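Local coordinates for cellulase (Bacillus sp. BG-CS10, PDB 5E09), which probably hydrolyses the internal beta-1,4-glucosidic bonds of cellulose, using a family 5 catalytic barrel linked to two further modules, one a family 46 carbohydrate-binding module, at residues Ala341-Asn346 and Trp425-Gln430; Gln359-His364 and Asp391-Lys396. All coordinates share one frame; numbering follows the deposited sequence.

Overall arrangement
Both contacts lie in the X2 module, whose E-set, immunoglobulin-like beta-sandwich follows the catalytic barrel and precedes the C-terminal carbohydrate-binding domain. Their centres are about 10 Å apart. Along the chain the order is 341-346, 359-364, 391-396 and 425-430, so contact 2 is nested within the loop closed by contact 1. Contact 2 joins neighbouring strands of the four-stranded antiparallel sheet; contact 1 runs from the edge strand of that sheet, 342-343, to strand 425-432 of the mixed sheet. Strands 342-343 and 359-364 are neighbours, with T342 O 2.7 Å from H364 N, a probable hydrogen bond. Contact 2 thus pairs two inner strands of one sheet, and contact 1 ties that sheet's edge to the facing one.

Contact 1: residues Ala341-Asn346 and Trp425-Gln430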
ATOM      1  N   ALA A 341      -5.328  -9.012  17.983  1.00 52.02           N
ATOM      2  CA  ALA A 341      -5.086  -8.006  18.998  1.00 45.31           C
ATOM      3  C   ALA A 341      -3.878  -7.177  18.582  1.00 52.61           C
ATOM      4  O   ALA A 341      -2.972  -7.668  17.899  1.00 38.25           O
ATOM      5  CB  ALA A 341      -4.863  -8.642  20.359  1.00 42.09           C
ATOM      6  N   THR A 342      -3.882  -5.911  18.971  1.00 33.39           N
ATOM      7  CA  THR A 342      -2.747  -5.045  18.717  1.00 43.97           C
ATOM      8  C   THR A 342      -2.422  -4.339  20.024  1.00 39.30           C
ATOM      9  O   THR A 342      -2.982  -4.676  21.067  1.00 39.99           O
ATOM     10  CB  THR A 342      -3.034  -4.023  17.589  1.00 36.11           C
ATOM     11  OG1 THR A 342      -4.109  -3.160  17.979  1.00 45.38           O
ATOM     12  CG2 THR A 342      -3.422  -4.732  16.299  1.00 33.19           C
ATOM     13  N   ALA A 343      -1.515  -3.374  19.972  1.00 37.36           N
ATOM     14  CA  ALA A 343      -1.221  -2.540  21.130  1.00 36.87           C
ATOM     15  C   ALA A 343      -0.953  -1.111  20.666  1.00 43.67           C
ATOM     16  O   ALA A 343      -0.800  -0.864  19.472  1.00 38.86           O
ATOM     17  CB  ALA A 343      -0.037  -3.093  21.905  1.00 37.15           C
ATOM     18  N   GLU A 344      -0.893  -0.176  21.611  1.00 45.14           N
ATOM     19  CA  GLU A 344      -0.693   1.236  21.295  1.00 41.04           C
ATOM     20  C   GLU A 344       0.622   1.476  20.555  1.00 46.51           C
ATOM     21  O   GLU A 344       0.788   2.491  19.881  1.00 45.60           O
ATOM     22  CB  GLU A 344      -0.732   2.078  22.570  1.00 51.82           C
ATOM     23  CG  GLU A 344       0.320   1.687  23.594  1.00 62.70           C
ATOM     24  CD  GLU A 344       0.236   2.509  24.867  1.00 71.18           C
ATOM     25  OE1 GLU A 344      -0.359   3.610  24.830  1.00 70.81           O
ATOM     26  OE2 GLU A 344       0.765   2.051  25.906  1.00 61.08           O
ATOM     27  N   SER A 345       1.544   0.529  20.676  1.00 42.42           N
ATOM     28  CA  SER A 345       2.851   0.621  20.049  1.00 33.83           C
ATOM     29  C   SER A 345       3.473  -0.772  19.956  1.00 48.63           C
ATOM     30  O   SER A 345       3.132  -1.661  20.742  1.00 37.79           O
ATOM     31  CB  SER A 345       3.754   1.565  20.845  1.00 33.21           C
ATOM     32  OG  SER A 345       5.111   1.410  20.472  1.00 49.69           O
ATOM     33  N   ASN A 346       4.372  -0.974  18.997  1.00 34.74           N
ATOM     34  CA  ASN A 346       5.098  -2.235  18.919  1.00 36.34           C
ATOM     35  C   ASN A 346       6.472  -2.070  19.555  1.00 35.89           C
ATOM     36  O   ASN A 346       7.334  -2.938  19.442  1.00 35.40           O
ATOM     37  CB  ASN A 346       5.227  -2.715  17.471  1.00 31.81           C
ATOM     38  CG  ASN A 346       6.276  -1.943  16.692  1.00 35.39           C
ATOM     39  OD1 ASN A 346       6.342  -0.719  16.766  1.00 33.92           O
ATOM     40  ND2 ASN A 346       7.104  -2.657  15.948  1.00 34.47           N
ATOM     41  N   TRP A 425       1.644 -10.526  18.587  1.00 38.80           N
ATOM     42  CA  TRP A 425       2.113  -9.152  18.505  1.00 38.15           C
ATOM     43  C   TRP A 425       3.533  -9.079  19.043  1.00 52.27           C
ATOM     44  O   TRP A 425       3.815  -9.611  20.109  1.00 41.75           O
ATOM     45  CB  TRP A 425       1.184  -8.208  19.275  1.00 36.75           C
ATOM     46  CG  TRP A 425       1.559  -6.756  19.159  1.00 43.78           C
ATOM     47  CD1 TRP A 425       2.309  -6.030  20.042  1.00 37.18           C
ATOM     48  CD2 TRP A 425       1.198  -5.853  18.104  1.00 35.79           C
ATOM     49  NE1 TRP A 425       2.436  -4.735  19.603  1.00 39.07           N
ATOM     50  CE2 TRP A 425       1.764  -4.599  18.410  1.00 49.01           C
ATOM     51  CE3 TRP A 425       0.449  -5.981  16.926  1.00 46.44           C
ATOM     52  CZ2 TRP A 425       1.610  -3.477  17.585  1.00 36.80           C
ATOM     53  CZ3 TRP A 425       0.297  -4.867  16.103  1.00 36.40           C
ATOM     54  CH2 TRP A 425       0.877  -3.636  16.438  1.00 33.80           C
ATOM     55  N   HIS A 426       4.433  -8.428  18.312  1.00 40.41           N
ATOM     56  CA  HIS A 426       5.837  -8.422  18.704  1.00 42.20           C
ATOM     57  C   HIS A 426       6.306  -7.070  19.206  1.00 42.11           C
ATOM     58  O   HIS A 426       6.461  -6.129  18.435  1.00 48.90           O
ATOM     59  CB  HIS A 426       6.717  -8.868  17.536  1.00 38.80           C
ATOM     60  CG  HIS A 426       6.374 -10.226  17.019  1.00 51.70           C
ATOM     61  ND1 HIS A 426       5.335 -10.445  16.140  1.00 47.06           N
ATOM     62  CD2 HIS A 426       6.907 -11.442  17.283  1.00 57.01           C
ATOM     63  CE1 HIS A 426       5.254 -11.736  15.873  1.00 51.23           C
ATOM     64  NE2 HIS A 426       6.195 -12.363  16.555  1.00 57.48           N
ATOM     65  N   PHE A 427       6.546  -6.985  20.508  1.00 48.77           N
ATOM     66  CA  PHE A 427       7.158  -5.801  21.094  1.00 34.87           C
ATOM     67  C   PHE A 427       8.667  -5.812  20.908  1.00 42.70           C
ATOM     68  O   PHE A 427       9.337  -6.783  21.267  1.00 47.50           O
ATOM     69  CB  PHE A 427       6.837  -5.702  22.585  1.00 37.32           C
ATOM     70  CG  PHE A 427       5.378  -5.528  22.880  1.00 39.12           C
ATOM     71  CD1 PHE A 427       4.744  -4.324  22.611  1.00 40.82           C
ATOM     72  CD2 PHE A 427       4.645  -6.558  23.433  1.00 31.47           C
ATOM     73  CE1 PHE A 427       3.397  -4.156  22.886  1.00 39.02           C
ATOM     74  CE2 PHE A 427       3.298  -6.399  23.715  1.00 40.05           C
ATOM     75  CZ  PHE A 427       2.674  -5.198  23.438  1.00 44.91           C
ATOM     76  N   GLN A 428       9.196  -4.729  20.350  1.00 36.40           N
ATOM     77  CA  GLN A 428      10.634  -4.513  20.306  1.00 38.19           C
ATOM     78  C   GLN A 428      11.053  -3.786  21.582  1.00 39.50           C
ATOM     79  O   GLN A 428      10.589  -2.679  21.852  1.00 40.94           O
ATOM     80  CB  GLN A 428      11.030  -3.701  19.064  1.00 47.52           C
ATOM     81  CG  GLN A 428      10.354  -4.154  17.770  1.00 42.44           C
ATOM     82  CD  GLN A 428      10.896  -5.474  17.241  1.00 51.35           C
ATOM     83  OE1 GLN A 428      12.107  -5.658  17.116  1.00 54.59           O
ATOM     84  NE2 GLN A 428       9.996  -6.396  16.918  1.00 49.23           N
ATOM     85  N   LEU A 429      11.911  -4.414  22.378  1.00 43.26           N
ATOM     86  CA  LEU A 429      12.394  -3.802  23.613  1.00 37.34           C
ATOM     87  C   LEU A 429      13.607  -2.924  23.311  1.00 41.22           C
ATOM     88  O   LEU A 429      14.728  -3.418  23.168  1.00 35.71           O
ATOM     89  CB  LEU A 429      12.733  -4.879  24.647  1.00 34.91           C
ATOM     90  CG  LEU A 429      13.272  -4.457  26.015  1.00 52.33           C
ATOM     91  CD1 LEU A 429      12.405  -3.379  26.648  1.00 52.69           C
ATOM     92  CD2 LEU A 429      13.362  -5.669  26.929  1.00 50.66           C
ATOM     93  N   GLN A 430      13.369  -1.618  23.202  1.00 37.10           N
ATOM     94  CA  GLN A 430      14.407  -0.670  22.809  1.00 35.01           C
ATOM     95  C   GLN A 430      15.119  -0.036  24.004  1.00 44.04           C
ATOM     96  O   GLN A 430      14.494   0.665  24.799  1.00 41.43           O
ATOM     97  CB  GLN A 430      13.809   0.445  21.938  1.00 41.48           C
ATOM     98  CG  GLN A 430      13.090  -0.018  20.676  1.00 42.28           C
ATOM     99  CD  GLN A 430      14.010  -0.737  19.704  1.00 49.00           C
ATOM    100  OE1 GLN A 430      13.843  -1.928  19.446  1.00 54.95           O
ATOM    101  NE2 GLN A 430      14.984  -0.018  19.163  1.00 30.66           N
TER
HETATM  102  O   HOH W   1       7.342  -5.562  16.140  1.00 44.94           O
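W425 lays one face of its indole against the backbone of T342 and A343. The CA of T342 stands 4.1 Å from the centroid of the W425 six-membered ring and 21° off its normal, a CH-pi contact, while the backbone N of A343 lies over the middle of the ring system. CG of W425 is anti to its backbone N (chi1 -176°), which carries the indole across to 341-346. CB of N346 lies 3.7 Å from CZ2 of W425. At the indole edge, NE1 of W425 gives a weak hydrogen bond of 3.4 Å to O of S345. H426 contributes through its backbone: a water donates to its O and accepts from both N346 ND2 and Q428 NE2, bridging the two side-chain amides. F427 meets A343 and S345 edge-on, its CE1 being 3.7 Å from CB of A343 and 3.3 Å from O of S345. The carbonyl oxygen of S345 thus meets the edges of two neighbouring rings. The CA of F427 also makes a C-H...O contact with O of N346. This same oxygen accepts the hydrogen bond from Q428 N, 2.7 Å long and nearly straight at 170°, with the donor slightly tilted from the carbonyl plane. Q428 bends at its second torsion, and its CG passes 4.0 Å from ND2 of N346. The other end of the N346 amide, OD1, accepts from Q285, just before helix 286-302 of the catalytic module. L290 and K291 of that helix touch W425, so the contact also borders the domain interface. Backbone hydrogen bonds join W425 to A417, F427 to I415 (strand 410-419) and Q428 to I348 (strand 347-351); F427 reaches I361 and L363 of strand 359-364 in the facing sheet.

Contact 2: residues Gln359-His364 and Asp391-Lys396; sequences QDIQLH and DVLTMK
With CG beside the backbone N (chi1 -78°), the carboxylate of D360 comes within reach of T394 OG1, which likewise lies beside its own backbone N and donates to D360 OD1 at 2.8 Å. The hydroxyl arrives from above the carboxylate plane, 55° out of it. On the sheet face that carries D360, Q362, V392 and T394, OD2 of D360 rests 3.8 Å from CG1 of V392. Q359 and M395 form a hydrogen-bonded pair, with Q359 N to M395 O and M395 N to Q359 O each 2.9 Å long; I361 and L393 form the next, in which the bond from I361 N is weak. Non-hydrogen-bonded pairs D360-T394 and Q362-V392 alternate with them. The pairing is antiparallel, with 151° between the N-to-C directions of strands 359-364 and 392-395, within one sheet of an immunoglobulin-like sandwich. The face bearing I361, L393 and M395 turns inward. There I361 and L393 lie side by side, and I361 CD1 touches CG of the selenomethionine M395 at 3.9 Å. L363 adds CD1 at 4.0 Å from CB of L393. F427 of the facing sheet packs on I361, L363 and L393, while Y386 on the adjoining strand touches L393 and M395.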
ATOM      1  N   GLN A 359       6.634  -1.266  33.593  1.00 42.53           N
ATOM      2  CA  GLN A 359       6.137  -0.469  32.472  1.00 46.07           C
ATOM      3  C   GLN A 359       4.792  -0.964  31.966  1.00 46.79           C
ATOM      4  O   GLN A 359       4.623  -2.149  31.694  1.00 48.21           O
ATOM      5  CB  GLN A 359       7.146  -0.463  31.319  1.00 52.28           C
ATOM      6  CG  GLN A 359       8.488   0.160  31.666  1.00 66.33           C
ATOM      7  CD  GLN A 359       8.900   1.243  30.688  1.00 80.39           C
ATOM      8  OE1 GLN A 359       8.403   1.302  29.559  1.00 65.86           O
ATOM      9  NE2 GLN A 359       9.808   2.113  31.118  1.00 77.29           N
ATOM     10  N   ASP A 360       3.841  -0.044  31.840  1.00 54.98           N
ATOM     11  CA  ASP A 360       2.503  -0.377  31.363  1.00 43.43           C
ATOM     12  C   ASP A 360       2.399  -0.219  29.850  1.00 48.92           C
ATOM     13  O   ASP A 360       3.106   0.594  29.252  1.00 48.38           O
ATOM     14  CB  ASP A 360       1.454   0.497  32.053  1.00 49.16           C
ATOM     15  CG  ASP A 360       1.141   0.031  33.466  1.00 68.60           C
ATOM     16  OD1 ASP A 360       1.910  -0.789  34.010  1.00 60.94           O
ATOM     17  OD2 ASP A 360       0.127   0.488  34.035  1.00 71.31           O
ATOM     18  N   ILE A 361       1.511  -1.005  29.247  1.00 43.29           N
ATOM     19  CA  ILE A 361       1.334  -1.070  27.798  1.00 44.93           C
ATOM     20  C   ILE A 361      -0.130  -1.317  27.469  1.00 51.95           C
ATOM     21  O   ILE A 361      -0.704  -2.324  27.883  1.00 43.57           O
ATOM     22  CB  ILE A 361       2.166  -2.201  27.149  1.00 43.57           C
ATOM     23  CG1 ILE A 361       3.654  -2.057  27.469  1.00 47.97           C
ATOM     24  CG2 ILE A 361       1.943  -2.228  25.645  1.00 45.38           C
ATOM     25  CD1 ILE A 361       4.407  -3.359  27.378  1.00 57.95           C
ATOM     26  N   GLN A 362      -0.732  -0.407  26.714  1.00 49.69           N
ATOM     27  CA  GLN A 362      -2.143  -0.529  26.380  1.00 49.25           C
ATOM     28  C   GLN A 362      -2.334  -1.502  25.220  1.00 49.65           C
ATOM     29  O   GLN A 362      -1.832  -1.287  24.118  1.00 46.26           O
ATOM     30  CB  GLN A 362      -2.733   0.847  26.045  1.00 50.03           C
ATOM     31  CG  GLN A 362      -4.202   0.829  25.654  1.00 53.08           C
ATOM     32  CD  GLN A 362      -5.112   0.436  26.803  1.00 61.66           C
ATOM     33  OE1 GLN A 362      -5.917  -0.488  26.679  1.00 60.52           O
ATOM     34  NE2 GLN A 362      -4.992   1.141  27.930  1.00 41.59           N
ATOM     35  N   LEU A 363      -3.048  -2.588  25.489  1.00 47.66           N
ATOM     36  CA  LEU A 363      -3.397  -3.562  24.469  1.00 37.95           C
ATOM     37  C   LEU A 363      -4.726  -3.186  23.822  1.00 42.71           C
ATOM     38  O   LEU A 363      -5.582  -2.584  24.465  1.00 42.24           O
ATOM     39  CB  LEU A 363      -3.484  -4.963  25.081  1.00 41.41           C
ATOM     40  CG  LEU A 363      -2.315  -5.936  24.930  1.00 50.61           C
ATOM     41  CD1 LEU A 363      -0.962  -5.239  25.066  1.00 34.48           C
ATOM     42  CD2 LEU A 363      -2.459  -7.060  25.958  1.00 47.12           C
ATOM     43  N   HIS A 364      -4.882  -3.522  22.545  1.00 39.92           N
ATOM     44  CA  HIS A 364      -6.177  -3.448  21.876  1.00 44.51           C
ATOM     45  C   HIS A 364      -6.575  -4.864  21.522  1.00 39.96           C
ATOM     46  O   HIS A 364      -6.157  -5.385  20.491  1.00 40.03           O
ATOM     47  CB  HIS A 364      -6.131  -2.588  20.607  1.00 43.20           C
ATOM     48  CG  HIS A 364      -5.501  -1.247  20.799  1.00 47.40           C
ATOM     49  ND1 HIS A 364      -5.862  -0.390  21.820  1.00 46.06           N
ATOM     50  CD2 HIS A 364      -4.548  -0.600  20.088  1.00 50.58           C
ATOM     51  CE1 HIS A 364      -5.148   0.715  21.735  1.00 55.36           C
ATOM     52  NE2 HIS A 364      -4.343   0.615  20.691  1.00 63.25           N
ATOM     53  N   ASP A 391      -6.823  -4.978  30.070  1.00 55.62           N
ATOM     54  CA  ASP A 391      -6.253  -4.994  28.736  1.00 54.85           C
ATOM     55  C   ASP A 391      -4.925  -4.274  28.827  1.00 47.04           C
ATOM     56  O   ASP A 391      -4.279  -3.999  27.816  1.00 45.32           O
ATOM     57  CB  ASP A 391      -7.175  -4.286  27.744  1.00 51.33           C
ATOM     58  CG  ASP A 391      -7.416  -2.834  28.107  1.00 52.48           C
ATOM     59  OD1 ASP A 391      -6.864  -2.376  29.129  1.00 58.96           O
ATOM     60  OD2 ASP A 391      -8.157  -2.150  27.368  1.00 62.78           O
ATOM     61  N   VAL A 392      -4.532  -3.960  30.055  1.00 43.84           N
ATOM     62  CA  VAL A 392      -3.306  -3.223  30.282  1.00 45.76           C
ATOM     63  C   VAL A 392      -2.247  -4.244  30.694  1.00 42.79           C
ATOM     64  O   VAL A 392      -2.378  -4.912  31.720  1.00 51.74           O
ATOM     65  CB  VAL A 392      -3.468  -2.174  31.395  1.00 51.02           C
ATOM     66  CG1 VAL A 392      -2.146  -1.470  31.657  1.00 38.78           C
ATOM     67  CG2 VAL A 392      -4.550  -1.171  31.023  1.00 37.71           C
ATOM     68  N   LEU A 393      -1.199  -4.352  29.886  1.00 46.11           N
ATOM     69  CA  LEU A 393      -0.092  -5.263  30.137  1.00 35.84           C
ATOM     70  C   LEU A 393       1.047  -4.586  30.896  1.00 40.77           C
ATOM     71  O   LEU A 393       1.545  -3.557  30.478  1.00 54.47           O
ATOM     72  CB  LEU A 393       0.432  -5.815  28.810  1.00 34.68           C
ATOM     73  CG  LEU A 393       1.690  -6.679  28.864  1.00 43.00           C
ATOM     74  CD1 LEU A 393       1.405  -7.991  29.595  1.00 40.47           C
ATOM     75  CD2 LEU A 393       2.228  -6.939  27.461  1.00 33.84           C
ATOM     76  N   THR A 394       1.484  -5.171  32.000  1.00 41.09           N
ATOM     77  CA  THR A 394       2.644  -4.643  32.699  1.00 43.53           C
ATOM     78  C   THR A 394       3.857  -5.565  32.572  1.00 54.03           C
ATOM     79  O   THR A 394       3.788  -6.750  32.924  1.00 43.16           O
ATOM     80  CB  THR A 394       2.344  -4.418  34.188  1.00 46.83           C
ATOM     81  OG1 THR A 394       1.230  -3.525  34.324  1.00 45.45           O
ATOM     82  CG2 THR A 394       3.561  -3.825  34.891  1.00 45.30           C
HETATM   83  N   MSE A 395       4.957  -5.015  32.052  1.00 42.37           N
HETATM   84  CA  MSE A 395       6.259  -5.677  32.114  1.00 46.04           C
HETATM   85  C   MSE A 395       6.928  -5.340  33.440  1.00 47.84           C
HETATM   86  O   MSE A 395       7.114  -4.162  33.774  1.00 47.30           O
HETATM   87  CB  MSE A 395       7.172  -5.258  30.952  1.00 34.85           C
HETATM   88  CG  MSE A 395       6.653  -5.631  29.582  1.00 48.99           C
HETATM   89 SE   MSE A 395       6.203  -7.522  29.425  0.44 40.99          SE
HETATM   90  CE  MSE A 395       7.887  -8.275  30.055  1.00 40.28           C
ATOM     91  N   LYS A 396       7.290  -6.375  34.190  1.00 37.08           N
ATOM     92  CA  LYS A 396       7.911  -6.182  35.489  1.00 47.71           C
ATOM     93  C   LYS A 396       9.369  -5.766  35.327  1.00 46.28           C
ATOM     94  O   LYS A 396      10.046  -6.192  34.390  1.00 47.94           O
ATOM     95  CB  LYS A 396       7.806  -7.455  36.334  1.00 52.80           C
ATOM     96  CG  LYS A 396       6.384  -7.998  36.479  1.00 53.65           C
ATOM     97  CD  LYS A 396       5.492  -7.064  37.276  1.00 48.49           C
ATOM     98  CE  LYS A 396       6.051  -6.825  38.670  1.00 60.42           C
ATOM     99  NZ  LYS A 396       5.142  -6.013  39.529  1.00 66.60           N
TER